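Local coordinates for protein DNA helicase RecQ (Deinococcus radiodurans, PDB 4Q48) that probably couples ATP hydrolysis to translocation in the 3'-5' direction along DNA, unwinding the duplex as a zinc-binding helicase of the RecQ subfamily, at residues R124-R129 with Q162-L167. Numbering follows the deposited sequence.
Sequences RLLMPR and QQLSVL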
# COMPACT_ATOMS: atom_id res chain seq x y z
N ARG A 124 13.78 6.75 21.11
CA ARG A 124 14.88 6.18 21.89
C ARG A 124 16.12 5.93 21.01
O ARG A 124 17.22 6.31 21.39
CB ARG A 124 14.44 4.89 22.57
CG ARG A 124 15.30 4.51 23.75
CD ARG A 124 15.09 5.49 24.87
NE ARG A 124 15.85 5.14 26.06
CZ ARG A 124 15.74 5.79 27.20
NH1 ARG A 124 14.90 6.81 27.30
NH2 ARG A 124 16.46 5.41 28.25
N LEU A 125 15.94 5.30 19.85
CA LEU A 125 17.05 4.87 19.01
C LEU A 125 17.98 6.00 18.56
O LEU A 125 19.20 5.85 18.55
CB LEU A 125 16.55 4.15 17.77
CG LEU A 125 17.64 3.85 16.74
CD1 LEU A 125 18.55 2.78 17.27
CD2 LEU A 125 17.08 3.44 15.38
N LEU A 126 17.40 7.15 18.21
CA LEU A 126 18.20 8.17 17.55
C LEU A 126 18.97 9.02 18.54
O LEU A 126 19.82 9.82 18.14
CB LEU A 126 17.31 9.03 16.65
CG LEU A 126 16.67 8.28 15.48
CD1 LEU A 126 15.37 8.92 15.05
CD2 LEU A 126 17.64 8.23 14.32
N MET A 127 18.66 8.86 19.83
CA MET A 127 19.40 9.55 20.89
C MET A 127 20.89 9.17 20.83
O MET A 127 21.24 7.96 20.74
CB MET A 127 18.83 9.19 22.27
CG MET A 127 17.47 9.75 22.62
SD MET A 127 16.97 9.15 24.26
CE MET A 127 15.62 10.28 24.63
N PRO A 128 21.79 10.18 20.90
CA PRO A 128 23.23 9.94 20.72
C PRO A 128 23.77 8.90 21.71
O PRO A 128 24.61 8.07 21.38
CB PRO A 128 23.85 11.32 20.97
CG PRO A 128 22.74 12.29 20.73
CD PRO A 128 21.51 11.58 21.24
N ARG A 129 23.23 8.94 22.92
CA ARG A 129 23.57 7.95 23.92
C ARG A 129 23.18 6.54 23.49
O ARG A 129 23.98 5.60 23.62
CB ARG A 129 22.90 8.31 25.25
CG ARG A 129 23.25 7.40 26.36
CD ARG A 129 22.22 7.50 27.44
NE ARG A 129 22.49 6.62 28.57
CZ ARG A 129 21.79 5.53 28.83
NH1 ARG A 129 20.78 5.21 28.02
NH2 ARG A 129 22.08 4.76 29.88
N GLN A 162 12.91 10.13 9.14
CA GLN A 162 13.83 10.40 8.04
C GLN A 162 15.22 10.69 8.57
O GLN A 162 16.11 11.04 7.79
CB GLN A 162 13.39 11.60 7.20
CG GLN A 162 13.03 12.82 8.02
CD GLN A 162 12.54 13.96 7.16
OE1 GLN A 162 12.50 13.86 5.94
NE2 GLN A 162 12.19 15.07 7.80
N GLN A 163 15.42 10.53 9.87
CA GLN A 163 16.76 10.59 10.45
C GLN A 163 17.47 9.23 10.48
O GLN A 163 18.69 9.16 10.67
CB GLN A 163 16.71 11.18 11.84
CG GLN A 163 16.07 12.54 11.89
CD GLN A 163 16.27 13.20 13.23
OE1 GLN A 163 17.26 12.94 13.92
NE2 GLN A 163 15.30 14.03 13.63
N LEU A 164 16.70 8.16 10.27
CA LEU A 164 17.23 6.80 10.28
C LEU A 164 18.23 6.58 9.15
O LEU A 164 18.70 5.46 8.94
CB LEU A 164 16.09 5.79 10.13
CG LEU A 164 15.16 5.70 11.34
CD1 LEU A 164 14.10 4.66 11.11
CD2 LEU A 164 15.93 5.44 12.64
N SER A 165 18.51 7.66 8.42
CA SER A 165 19.74 7.81 7.65
C SER A 165 20.90 7.18 8.39
O SER A 165 21.73 6.50 7.80
CB SER A 165 20.04 9.29 7.41
OG SER A 165 18.87 10.03 7.12
N VAL A 166 20.91 7.43 9.70
CA VAL A 166 22.06 7.19 10.56
C VAL A 166 22.42 5.71 10.77
O VAL A 166 23.57 5.41 11.06
CB VAL A 166 21.81 7.86 11.95
CG1 VAL A 166 21.06 6.92 12.88
CG2 VAL A 166 23.11 8.31 12.58
N LEU A 167 21.49 4.79 10.60
CA LEU A 167 21.82 3.39 10.81
C LEU A 167 22.88 2.96 9.82
O LEU A 167 23.84 2.29 10.18
CB LEU A 167 20.61 2.47 10.71
CG LEU A 167 19.56 2.69 11.79
CD1 LEU A 167 18.48 1.63 11.68
CD2 LEU A 167 20.14 2.78 13.20
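Leu126 lays its CD2 methyl against Gln163, Leu164 and Val166. Leu164 CD2 lies 3.7 Å from Leu126 CD2, the two side chains crossing at about a right angle. Val166 adds its CG1 at 3.9 Å from the same Leu126 CD2. On the solvent side, both methyls of Leu126 rest against the aliphatic root of Gln163, with CD2 at 4.0 Å from Gln163 CB.

Deeper in, Leu125 takes over. Its CG swings away from the backbone N (chi1 171°), and CD2 reaches Leu164 CD2 at 3.6 Å and Leu167 CD2 at 3.8 Å. Leu164 CD2 is therefore shared, touching both Leu125 and Leu126. Below this layer Leu125 and Leu164 settle on Val70 of strand 66-70, while Leu164 and Leu167 also touch Ile144 of strand 139-145. The contact thus joins the 122-125 and 165-170 helical regions over strands 66-70 and 139-145, which are adjacent in the parallel sheet of the DEAD/DEAH-type helicase domain.

An alanine in place of Leu126 removes both methyls, and the loss of their packing on Leu164, Val166 and Gln163 would probably open a gap beside Leu164 CD2. The contact is built mainly from branched aliphatic side chains, with the CB of Gln163 at the edge, so the fit of apolar surfaces, rather than directional polar bonds, probably governs how the segments sit together.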